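Local atomic coordinates of quinoline 2-oxidoreductase large subunit (Pseudomonas putida, PDB entry 1T3Q), a protein that probably hydroxylates quinoline at its C2 position, as the molybdenum-carrying large subunit of a xanthine dehydrogenase family enzyme with a molybdopterin cytosine dinucleotide cofactor. Residues Ala46-Pro51 and Glu114-Val119; Ala55-Ile60 and Gly107-Val112; Asp174-Ile179 and Val350-Glu355; Ala181-Val186 and Gly303-Gly308. All blocks are in the same frame, centred on the assembly; numbering follows the deposited sequence.

Contact 1: residues Ala46-Pro51 and Glu114-Val119; sequences ASLRSP and EIVAVV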
loop_
_atom_site.group_PDB
_atom_site.type_symbol
_atom_site.label_atom_id
_atom_site.label_comp_id
_atom_site.label_asym_id
_atom_site.label_seq_id
_atom_site.Cartn_x
_atom_site.Cartn_y
_atom_site.Cartn_z
ATOM N N ALA B 46 23.916 1.537 -1.120
ATOM C CA ALA B 46 25.012 0.588 -1.301
ATOM C C ALA B 46 25.978 0.905 -0.172
ATOM O O ALA B 46 26.000 2.035 0.321
ATOM C CB ALA B 46 25.692 0.785 -2.638
ATOM N N SER B 47 26.780 -0.072 0.231
ATOM C CA SER B 47 27.708 0.145 1.331
ATOM C C SER B 47 29.173 -0.125 1.024
ATOM O O SER B 47 29.511 -0.995 0.216
ATOM C CB SER B 47 27.304 -0.732 2.524
ATOM O OG SER B 47 25.980 -0.454 2.945
ATOM N N LEU B 48 30.041 0.648 1.666
ATOM C CA LEU B 48 31.477 0.451 1.550
ATOM C C LEU B 48 31.803 -0.146 2.914
ATOM O O LEU B 48 31.411 0.406 3.946
ATOM C CB LEU B 48 32.225 1.775 1.376
ATOM C CG LEU B 48 33.751 1.637 1.457
ATOM C CD1 LEU B 48 34.248 0.676 0.377
ATOM C CD2 LEU B 48 34.408 3.007 1.297
ATOM N N ARG B 49 32.506 -1.271 2.921
ATOM C CA ARG B 49 32.834 -1.946 4.166
ATOM C C ARG B 49 34.321 -1.981 4.474
ATOM O O ARG B 49 35.162 -1.771 3.599
ATOM C CB ARG B 49 32.289 -3.371 4.122
ATOM C CG ARG B 49 30.792 -3.410 3.903
ATOM C CD ARG B 49 30.288 -4.791 3.536
ATOM N NE ARG B 49 28.850 -4.731 3.285
ATOM C CZ ARG B 49 27.919 -4.815 4.227
ATOM N NH1 ARG B 49 28.266 -4.979 5.497
ATOM N NH2 ARG B 49 26.637 -4.709 3.901
ATOM N N SER B 50 34.625 -2.256 5.736
ATOM C CA SER B 50 35.994 -2.344 6.205
ATOM C C SER B 50 36.685 -3.575 5.634
ATOM O O SER B 50 36.120 -4.673 5.614
ATOM C CB SER B 50 36.019 -2.409 7.737
ATOM O OG SER B 50 37.304 -2.766 8.212
ATOM N N PRO B 51 37.916 -3.402 5.135
ATOM C CA PRO B 51 38.670 -4.523 4.571
ATOM C C PRO B 51 39.606 -5.094 5.634
ATOM O O PRO B 51 40.377 -6.021 5.375
ATOM C CB PRO B 51 39.421 -3.869 3.418
ATOM C CG PRO B 51 39.772 -2.535 4.003
ATOM C CD PRO B 51 38.508 -2.111 4.727
ATOM N N GLU B 114 32.325 -4.480 8.390
ATOM C CA GLU B 114 31.582 -3.422 9.068
ATOM C C GLU B 114 31.416 -2.270 8.089
ATOM O O GLU B 114 32.318 -1.977 7.315
ATOM C CB GLU B 114 32.328 -2.942 10.319
ATOM C CG GLU B 114 31.505 -2.024 11.206
ATOM C CD GLU B 114 32.172 -1.754 12.548
ATOM O OE1 GLU B 114 31.440 -1.481 13.528
ATOM O OE2 GLU B 114 33.422 -1.813 12.623
ATOM N N ILE B 115 30.262 -1.616 8.115
ATOM C CA ILE B 115 30.007 -0.513 7.201
ATOM C C ILE B 115 30.786 0.735 7.618
ATOM O O ILE B 115 30.789 1.106 8.786
ATOM C CB ILE B 115 28.503 -0.179 7.156
ATOM C CG1 ILE B 115 27.693 -1.455 6.893
ATOM C CG2 ILE B 115 28.232 0.841 6.065
ATOM C CD1 ILE B 115 26.193 -1.267 7.041
ATOM N N VAL B 116 31.450 1.377 6.661
ATOM C CA VAL B 116 32.212 2.588 6.953
ATOM C C VAL B 116 31.618 3.781 6.214
ATOM O O VAL B 116 31.895 4.936 6.542
ATOM C CB VAL B 116 33.703 2.430 6.569
ATOM C CG1 VAL B 116 34.296 1.234 7.295
ATOM C CG2 VAL B 116 33.851 2.275 5.068
ATOM N N ALA B 117 30.794 3.495 5.211
ATOM C CA ALA B 117 30.143 4.540 4.438
ATOM C C ALA B 117 28.974 3.974 3.649
ATOM O O ALA B 117 28.994 2.813 3.246
ATOM C CB ALA B 117 31.143 5.194 3.481
ATOM N N VAL B 118 27.948 4.795 3.448
ATOM C CA VAL B 118 26.788 4.382 2.672
ATOM C C VAL B 118 26.509 5.404 1.579
ATOM O O VAL B 118 26.726 6.608 1.753
ATOM C CB VAL B 118 25.518 4.221 3.543
ATOM C CG1 VAL B 118 25.672 3.018 4.458
ATOM C CG2 VAL B 118 25.262 5.487 4.351
ATOM N N VAL B 119 26.037 4.909 0.443
ATOM C CA VAL B 119 25.715 5.760 -0.685
ATOM C C VAL B 119 24.277 5.501 -1.113
ATOM O O VAL B 119 23.852 4.349 -1.220
ATOM C CB VAL B 119 26.630 5.462 -1.896
ATOM C CG1 VAL B 119 26.204 6.311 -3.090
ATOM C CG2 VAL B 119 28.100 5.725 -1.535
#
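A chi1 of 171° swings CG of Leu48 away from the backbone N, while Val116 holds CG1 anti to the carbonyl carbon (chi1 -57°), which puts CG2 between N and the carbonyl carbon; the two side chains cross obliquely there, CG of Leu48 lying 3.7 Å from CG2 of Val116. The two residues meet at a classic beta bulge in an antiparallel strand pair of the a/b hammerhead domain, where Val116 and Ala117 both face Leu48. At the bulge, the Leu48 carbonyl O takes an almost straight bond from Val116 N (2.9 Å) and a weak one from Ala117 N (3.4 Å). Beyond it the pairing is regular: Leu48 N donates to Ala117 O, and Ala46 and Val119 exchange a reciprocal pair of backbone bonds. Leu48 CB also packs on Ala117 CB at 4.2 Å, on the face that Ala46 and Val119 share; helix 124-131 touches these last two. On the face carrying Ser47 and Val118, Ser47 OG rests 3.8 Å from Val118 CG1. Past the bulge the side chains of Arg49 and Ile115 diverge from each other, yet Ile115 CG1 lies over one face of the Arg49 guanidinium, 3.8 Å from NH1. That guanidinium is anchored by a salt bridge to Glu287 and a hydrogen bond to the carbonyl of Gly113. Were Ile115 an alanine, the guanidinium face would probably lose its CG1 cover and a gap would be likely to open beside Ser47 CB. At the far end Ser50 N donates to Glu114 O, 2.8 Å away and in the carbonyl plane.

Contact 2: residues Ala55-Ile60 and Gly107-Val112; sequences ARIVSI and GVTRFV. With SO4 (sulfate ion), chain M.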
loop_
_atom_site.group_PDB
_atom_site.type_symbol
_atom_site.label_atom_id
_atom_site.label_comp_id
_atom_site.label_asym_id
_atom_site.label_seq_id
_atom_site.Cartn_x
_atom_site.Cartn_y
_atom_site.Cartn_z
ATOM N N ALA B 55 40.939 -1.696 12.603
ATOM C CA ALA B 55 41.736 -0.604 12.062
ATOM C C ALA B 55 41.205 0.767 12.415
ATOM O O ALA B 55 40.000 0.967 12.568
ATOM C CB ALA B 55 41.825 -0.735 10.542
ATOM N N ARG B 56 42.122 1.717 12.551
ATOM C CA ARG B 56 41.735 3.082 12.840
ATOM C C ARG B 56 41.429 3.706 11.482
ATOM O O ARG B 56 42.106 3.418 10.495
ATOM C CB ARG B 56 42.886 3.836 13.510
ATOM C CG ARG B 56 42.535 5.245 13.949
ATOM C CD ARG B 56 43.670 5.848 14.763
ATOM N NE ARG B 56 44.801 6.264 13.935
ATOM C CZ ARG B 56 44.823 7.378 13.208
ATOM N NH1 ARG B 56 45.893 7.676 12.485
ATOM N NH2 ARG B 56 43.777 8.197 13.207
ATOM N N ILE B 57 40.394 4.532 11.425
ATOM C CA ILE B 57 40.041 5.195 10.182
ATOM C C ILE B 57 40.692 6.572 10.222
ATOM O O ILE B 57 40.189 7.490 10.872
ATOM C CB ILE B 57 38.510 5.347 10.039
ATOM C CG1 ILE B 57 37.852 3.962 10.054
ATOM C CG2 ILE B 57 38.179 6.071 8.744
ATOM C CD1 ILE B 57 36.338 3.996 9.996
ATOM N N VAL B 58 41.824 6.695 9.538
ATOM C CA VAL B 58 42.563 7.950 9.493
ATOM C C VAL B 58 41.759 9.046 8.801
ATOM O O VAL B 58 41.594 10.140 9.342
ATOM C CB VAL B 58 43.902 7.772 8.750
ATOM C CG1 VAL B 58 44.656 9.092 8.708
ATOM C CG2 VAL B 58 44.740 6.705 9.444
ATOM N N SER B 59 41.250 8.752 7.609
ATOM C CA SER B 59 40.474 9.741 6.873
ATOM C C SER B 59 39.565 9.101 5.836
ATOM O O SER B 59 39.784 7.965 5.422
ATOM C CB SER B 59 41.414 10.724 6.167
ATOM O OG SER B 59 42.193 10.062 5.179
ATOM N N ILE B 60 38.548 9.852 5.426
ATOM C CA ILE B 60 37.604 9.404 4.412
ATOM C C ILE B 60 37.251 10.576 3.501
ATOM O O ILE B 60 36.890 11.653 3.972
ATOM C CB ILE B 60 36.298 8.859 5.036
ATOM C CG1 ILE B 60 36.604 7.651 5.920
ATOM C CG2 ILE B 60 35.325 8.456 3.934
ATOM C CD1 ILE B 60 35.370 7.035 6.561
ATOM N N GLY B 107 35.771 6.338 13.047
ATOM C CA GLY B 107 37.103 6.467 13.610
ATOM C C GLY B 107 37.831 5.142 13.739
ATOM O O GLY B 107 39.059 5.099 13.719
ATOM N N VAL B 108 37.076 4.054 13.869
ATOM C CA VAL B 108 37.678 2.731 13.996
ATOM C C VAL B 108 36.701 1.658 13.518
ATOM O O VAL B 108 35.491 1.800 13.688
ATOM C CB VAL B 108 38.061 2.439 15.469
ATOM C CG1 VAL B 108 36.829 2.501 16.350
ATOM C CG2 VAL B 108 38.730 1.081 15.585
ATOM N N THR B 109 37.226 0.606 12.898
ATOM C CA THR B 109 36.385 -0.497 12.438
ATOM C C THR B 109 36.770 -1.700 13.286
ATOM O O THR B 109 37.937 -1.857 13.647
ATOM C CB THR B 109 36.594 -0.810 10.932
ATOM O OG1 THR B 109 37.948 -1.217 10.688
ATOM C CG2 THR B 109 36.290 0.425 10.098
ATOM N N ARG B 110 35.800 -2.552 13.607
ATOM C CA ARG B 110 36.086 -3.692 14.463
ATOM C C ARG B 110 35.878 -5.084 13.875
ATOM O O ARG B 110 35.870 -6.071 14.603
ATOM C CB ARG B 110 35.311 -3.537 15.763
ATOM C CG ARG B 110 35.577 -2.191 16.447
ATOM C CD ARG B 110 35.023 -2.170 17.853
ATOM N NE ARG B 110 35.331 -0.936 18.569
ATOM C CZ ARG B 110 34.582 0.163 18.544
ATOM N NH1 ARG B 110 34.951 1.230 19.240
ATOM N NH2 ARG B 110 33.460 0.196 17.835
ATOM N N PHE B 111 35.708 -5.157 12.562
ATOM C CA PHE B 111 35.582 -6.439 11.879
ATOM C C PHE B 111 35.454 -6.242 10.378
ATOM O O PHE B 111 34.903 -5.244 9.916
ATOM C CB PHE B 111 34.415 -7.275 12.452
ATOM C CG PHE B 111 33.041 -6.784 12.081
ATOM C CD1 PHE B 111 32.435 -7.197 10.893
ATOM C CD2 PHE B 111 32.331 -5.949 12.933
ATOM C CE1 PHE B 111 31.147 -6.787 10.566
ATOM C CE2 PHE B 111 31.034 -5.528 12.614
ATOM C CZ PHE B 111 30.440 -5.949 11.429
ATOM N N VAL B 112 36.020 -7.172 9.618
ATOM C CA VAL B 112 35.950 -7.103 8.169
ATOM C C VAL B 112 34.482 -7.193 7.799
ATOM O O VAL B 112 33.797 -8.142 8.187
ATOM C CB VAL B 112 36.710 -8.272 7.515
ATOM C CG1 VAL B 112 36.507 -8.249 6.005
ATOM C CG2 VAL B 112 38.191 -8.170 7.847
HETATM S S SO4 M . 32.523 3.976 18.654
HETATM O O1 SO4 M . 33.716 3.847 19.514
HETATM O O2 SO4 M . 32.871 4.734 17.437
HETATM O O3 SO4 M . 32.036 2.632 18.280
HETATM O O4 SO4 M . 31.465 4.696 19.384
#
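Gly107 and Ile57 begin a short antiparallel pairing in the three-stranded sheet of the a/b hammerhead domain, with strand 108-109 at its edge. Gly107 O accepts from Ile57 N at 2.7 Å, and the donor stands well above the carbonyl plane. The positive phi of Gly107 (91°) suits glycine, since a CB there would be jammed against the preceding carbonyl. Val108 comes next, opposite Arg56 in a non-hydrogen-bonded pair; its CG2 approaches Ala55 O to 3.3 Å, while CG1 sits over one face of the Arg110 guanidinium. Thr109 then pairs with Ala55 through two backbone bonds, Thr109 N to Ala55 O (2.8 Å) and Ala55 N to Thr109 O. Its CG2, anti to the carbonyl carbon, meets Ile57 CD1 at 3.6 Å, the two side chains crossing at about a right angle. Arg110 leaves the pairing and extends to a sulfate, probably from the crystallisation liquor, whose S lies in plane at the guanidinium edge; NH1 also forms a salt bridge with Asp159. A leucine in place of Arg110 would probably leave Asp159 without its mate and the sulfate without this grip. Arg110 NH1 donates to sulfate O1 and NH2 to sulfate O3, each at 2.9 Å.

Contact 3: residues Asp174-Ile179 and Val350-Glu355; sequences DELAPI and VPAVSE
Asp174 and Val353 form the tight heart of this contact, gripping each other with two hydrogen bonds where the approach to helix 177-182 runs beside strand 352-360, within the molybdopterin cofactor-binding domain. Asp174 N donates to Val353 O at 3.0 Å, and Val353 N returns a bond of 2.9 Å to Asp174 OD1. With CG anti to its own carbonyl carbon (chi1 -66°), the aspartate brings OD1 to Val353 N, and OD1 is met on its anti side, 26° out of the carboxylate plane. The side chain in effect takes the place a backbone acceptor would probably have in a regular strand pair. Close by, carbon atoms pack together. Leu176 spreads its two branches along the strand, CD2 reaching Ala352 CB and CD1 reaching Ser354 CB, both at 3.6 Å. Ile179, in the first turn of the helix, adds CD1 to the same Ala352 methyl at 3.7 Å, and both Leu176 and Ile179 also touch Ala314 of strand 312-322. The flanks are looser and wetter. One water donates to Asp174 OD1 and to Pro351 O; a second donates to Asp174 O and is hydrogen-bonded to Ser354 OG at 3.0 Å. Glu175 points away from the strand, and its OE1 accepts from Ala177 N, a capping bond at the start of the helix. Asp174 OD1 also forms a salt bridge with Arg416, so this one oxygen gathers a guanidinium, a backbone N-H and a water, an environment that would probably favour the ionised carboxylate.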
loop_
_atom_site.group_PDB
_atom_site.type_symbol
_atom_site.label_atom_id
_atom_site.label_comp_id
_atom_site.label_asym_id
_atom_site.label_seq_id
_atom_site.Cartn_x
_atom_site.Cartn_y
_atom_site.Cartn_z
ATOM N N ASP B 174 29.761 -27.731 41.407
ATOM C CA ASP B 174 30.058 -28.856 42.290
ATOM C C ASP B 174 31.513 -29.285 42.101
ATOM O O ASP B 174 32.093 -29.085 41.032
ATOM C CB ASP B 174 29.131 -30.035 41.977
ATOM C CG ASP B 174 27.681 -29.741 42.304
ATOM O OD1 ASP B 174 26.794 -30.387 41.709
ATOM O OD2 ASP B 174 27.428 -28.867 43.165
ATOM N N GLU B 175 32.099 -29.863 43.145
ATOM C CA GLU B 175 33.478 -30.341 43.095
ATOM C C GLU B 175 33.447 -31.693 42.388
ATOM O O GLU B 175 32.914 -32.665 42.923
ATOM C CB GLU B 175 34.027 -30.491 44.518
ATOM C CG GLU B 175 35.458 -31.005 44.606
ATOM C CD GLU B 175 36.412 -30.235 43.712
ATOM O OE1 GLU B 175 36.536 -30.590 42.517
ATOM O OE2 GLU B 175 37.029 -29.266 44.204
ATOM N N LEU B 176 34.022 -31.759 41.190
ATOM C CA LEU B 176 33.995 -32.998 40.418
ATOM C C LEU B 176 35.303 -33.775 40.305
ATOM O O LEU B 176 35.288 -34.950 39.940
ATOM C CB LEU B 176 33.467 -32.713 39.007
ATOM C CG LEU B 176 32.160 -31.926 38.883
ATOM C CD1 LEU B 176 31.744 -31.890 37.412
ATOM C CD2 LEU B 176 31.064 -32.567 39.731
ATOM N N ALA B 177 36.429 -33.131 40.601
ATOM C CA ALA B 177 37.724 -33.802 40.499
ATOM C C ALA B 177 37.723 -35.183 41.153
ATOM O O ALA B 177 38.109 -36.175 40.530
ATOM C CB ALA B 177 38.825 -32.929 41.106
ATOM N N PRO B 178 37.291 -35.272 42.420
ATOM C CA PRO B 178 37.283 -36.593 43.056
ATOM C C PRO B 178 36.345 -37.590 42.376
ATOM O O PRO B 178 36.597 -38.792 42.395
ATOM C CB PRO B 178 36.883 -36.282 44.499
ATOM C CG PRO B 178 36.085 -35.017 44.374
ATOM C CD PRO B 178 36.868 -34.226 43.363
ATOM N N ILE B 179 35.268 -37.102 41.769
ATOM C CA ILE B 179 34.345 -38.006 41.091
ATOM C C ILE B 179 35.013 -38.586 39.841
ATOM O O ILE B 179 34.975 -39.796 39.613
ATOM C CB ILE B 179 33.026 -37.290 40.706
ATOM C CG1 ILE B 179 32.291 -36.853 41.976
ATOM C CG2 ILE B 179 32.147 -38.223 39.874
ATOM C CD1 ILE B 179 30.987 -36.093 41.738
ATOM N N VAL B 350 21.580 -36.097 36.309
ATOM C CA VAL B 350 23.002 -36.021 36.635
ATOM C C VAL B 350 23.080 -35.255 37.952
ATOM O O VAL B 350 22.874 -34.044 37.984
ATOM C CB VAL B 350 23.788 -35.251 35.542
ATOM C CG1 VAL B 350 25.280 -35.324 35.828
ATOM C CG2 VAL B 350 23.476 -35.835 34.165
ATOM N N PRO B 351 23.388 -35.954 39.055
ATOM C CA PRO B 351 23.483 -35.361 40.394
ATOM C C PRO B 351 24.543 -34.291 40.657
ATOM O O PRO B 351 24.308 -33.374 41.446
ATOM C CB PRO B 351 23.655 -36.582 41.290
ATOM C CG PRO B 351 24.465 -37.494 40.433
ATOM C CD PRO B 351 23.786 -37.373 39.085
ATOM N N ALA B 352 25.703 -34.396 40.017
ATOM C CA ALA B 352 26.762 -33.411 40.231
ATOM C C ALA B 352 27.134 -32.707 38.932
ATOM O O ALA B 352 27.474 -33.354 37.940
ATOM C CB ALA B 352 27.992 -34.083 40.830
ATOM N N VAL B 353 27.087 -31.379 38.949
ATOM C CA VAL B 353 27.397 -30.593 37.763
ATOM C C VAL B 353 28.282 -29.384 38.042
ATOM O O VAL B 353 28.150 -28.715 39.069
ATOM C CB VAL B 353 26.103 -30.082 37.090
ATOM C CG1 VAL B 353 26.441 -29.301 35.814
ATOM C CG2 VAL B 353 25.182 -31.250 36.780
ATOM N N SER B 354 29.189 -29.113 37.113
ATOM C CA SER B 354 30.070 -27.962 37.220
ATOM C C SER B 354 30.234 -27.407 35.817
ATOM O O SER B 354 30.837 -28.043 34.953
ATOM C CB SER B 354 31.432 -28.356 37.782
ATOM O OG SER B 354 32.280 -27.221 37.841
ATOM N N GLU B 355 29.679 -26.226 35.583
ATOM C CA GLU B 355 29.778 -25.627 34.271
ATOM C C GLU B 355 29.998 -24.139 34.338
ATOM O O GLU B 355 29.647 -23.486 35.321
ATOM C CB GLU B 355 28.520 -25.931 33.443
ATOM C CG GLU B 355 27.196 -25.438 34.021
ATOM C CD GLU B 355 27.058 -23.928 34.024
ATOM O OE1 GLU B 355 27.478 -23.279 33.039
ATOM O OE2 GLU B 355 26.510 -23.384 35.008
HETATM O O HOH W 1 25.502 -32.465 43.896
HETATM O O HOH W 2 34.250 -26.924 40.035
#

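Contact 4: residues Ala181-Val186 and Gly303-Gly308; sequences ASSAGV and GLAFDG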
loop_
_atom_site.group_PDB
_atom_site.type_symbol
_atom_site.label_atom_id
_atom_site.label_comp_id
_atom_site.label_asym_id
_atom_site.label_seq_id
_atom_site.Cartn_x
_atom_site.Cartn_y
_atom_site.Cartn_z
ATOM N N ALA B 181 38.072 -38.856 39.360
ATOM C CA ALA B 181 39.222 -39.637 39.783
ATOM C C ALA B 181 38.867 -41.036 40.275
ATOM O O ALA B 181 39.688 -41.949 40.182
ATOM C CB ALA B 181 39.979 -38.887 40.870
ATOM N N SER B 182 37.648 -41.216 40.778
ATOM C CA SER B 182 37.246 -42.513 41.322
ATOM C C SER B 182 36.135 -43.261 40.600
ATOM O O SER B 182 35.905 -44.440 40.883
ATOM C CB SER B 182 36.843 -42.353 42.793
ATOM O OG SER B 182 37.925 -41.880 43.578
ATOM N N SER B 183 35.435 -42.591 39.690
ATOM C CA SER B 183 34.348 -43.241 38.960
ATOM C C SER B 183 34.850 -44.429 38.150
ATOM O O SER B 183 36.008 -44.462 37.731
ATOM C CB SER B 183 33.658 -42.238 38.030
ATOM O OG SER B 183 34.571 -41.715 37.079
ATOM N N ALA B 184 33.974 -45.406 37.933
ATOM C CA ALA B 184 34.328 -46.596 37.167
ATOM C C ALA B 184 34.722 -46.194 35.750
ATOM O O ALA B 184 35.613 -46.792 35.145
ATOM C CB ALA B 184 33.147 -47.561 37.124
ATOM N N GLY B 185 34.053 -45.175 35.225
ATOM C CA GLY B 185 34.354 -44.733 33.880
ATOM C C GLY B 185 34.312 -43.236 33.684
ATOM O O GLY B 185 33.656 -42.500 34.426
ATOM N N VAL B 186 35.030 -42.786 32.662
ATOM C CA VAL B 186 35.085 -41.375 32.323
ATOM C C VAL B 186 35.282 -41.220 30.820
ATOM O O VAL B 186 36.006 -41.997 30.202
ATOM C CB VAL B 186 36.270 -40.663 33.027
ATOM C CG1 VAL B 186 36.431 -39.256 32.475
ATOM C CG2 VAL B 186 36.046 -40.620 34.536
ATOM N N GLY B 303 33.129 -33.266 30.124
ATOM C CA GLY B 303 33.569 -34.497 30.748
ATOM C C GLY B 303 32.365 -35.154 31.392
ATOM O O GLY B 303 31.530 -34.476 31.983
ATOM N N LEU B 304 32.264 -36.471 31.258
ATOM C CA LEU B 304 31.157 -37.220 31.834
ATOM C C LEU B 304 31.709 -38.384 32.644
ATOM O O LEU B 304 32.514 -39.169 32.150
ATOM C CB LEU B 304 30.243 -37.750 30.725
ATOM C CG LEU B 304 29.031 -38.599 31.124
ATOM C CD1 LEU B 304 28.046 -37.758 31.923
ATOM C CD2 LEU B 304 28.356 -39.137 29.861
ATOM N N ALA B 305 31.291 -38.476 33.898
ATOM C CA ALA B 305 31.732 -39.553 34.776
ATOM C C ALA B 305 30.536 -40.479 34.959
ATOM O O ALA B 305 29.406 -40.013 35.050
ATOM C CB ALA B 305 32.176 -38.987 36.120
ATOM N N PHE B 306 30.781 -41.784 35.008
ATOM C CA PHE B 306 29.694 -42.741 35.163
ATOM C C PHE B 306 30.127 -43.999 35.905
ATOM O O PHE B 306 31.312 -44.312 35.975
ATOM C CB PHE B 306 29.125 -43.096 33.783
ATOM C CG PHE B 306 30.171 -43.492 32.774
ATOM C CD1 PHE B 306 30.522 -44.823 32.598
ATOM C CD2 PHE B 306 30.807 -42.523 31.999
ATOM C CE1 PHE B 306 31.493 -45.190 31.660
ATOM C CE2 PHE B 306 31.775 -42.877 31.064
ATOM C CZ PHE B 306 32.119 -44.213 30.892
ATOM N N ASP B 307 29.162 -44.724 36.463
ATOM C CA ASP B 307 29.490 -45.938 37.193
ATOM C C ASP B 307 29.493 -47.164 36.279
ATOM O O ASP B 307 29.231 -47.055 35.077
ATOM C CB ASP B 307 28.539 -46.123 38.390
ATOM C CG ASP B 307 27.127 -46.526 37.988
ATOM O OD1 ASP B 307 26.240 -46.488 38.871
ATOM O OD2 ASP B 307 26.892 -46.897 36.820
ATOM N N GLY B 308 29.799 -48.322 36.855
ATOM C CA GLY B 308 29.870 -49.550 36.082
ATOM C C GLY B 308 28.611 -49.957 35.347
ATOM O O GLY B 308 28.660 -50.809 34.462
#
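Phe306 lays its ring against the backbone of Gly185, whose CA sits over one face, 3.9 Å from the ring centroid and 22° off the normal: a CH-pi contact. The phenylalanine CG falls between its own N and carbonyl carbon (chi1 50°), which folds the ring back over the partner strand, where CE2 comes within 3.6 Å of Val186 N. Glycine is what permits this overlap, because a CB at Gly185 would clash with Phe306 CE1. The Phe306 side chain also touches helix 375-393 through Ala389 and Leu393. Phe306 and Gly185 are a hydrogen-bonded pair at the end of an antiparallel pairing between strands 185-193 and 298-306, part of a mixed sheet in the molybdopterin cofactor-binding domain. Gly185 N donates to Phe306 O and Phe306 N to Gly185 O, each at 3.0 Å. Gly185 O also receives Ser183 OG at 2.9 Å, and the two donors come from opposite faces of its carbonyl plane. Ser183 is the first residue to leave helical phi/psi after helix 177-182. The same OG lies 3.8 Å from Ala305 CB. Toward the exposed turn, Ala184 places its methyl 3.4 Å from Gly308 N.

From the N terminus, the chain first runs through 46-51 and then 55-60, segments on the consecutive strands 43-49 and 55-61, whose partners return in reverse order: 107-112 closes contact 2, and 114-119 closes contact 1 around it. The nested pairs touch, Ser50 OG lying 3.0 Å from Thr109 OG1 in a probable hydrogen bond, and so join two sheets of the hammerhead domain. Farther on, within the cofactor-binding domain, 174-179 opens contact 3 and 181-186 opens contact 4; 303-308 closes the latter before 350-355 closes the former. Both use helix 177-182 and reach one sheet, meeting where Ile179 packs on Ala305. The two nests stand in series, with the centres of contacts 1 and 3 about 49 Å apart.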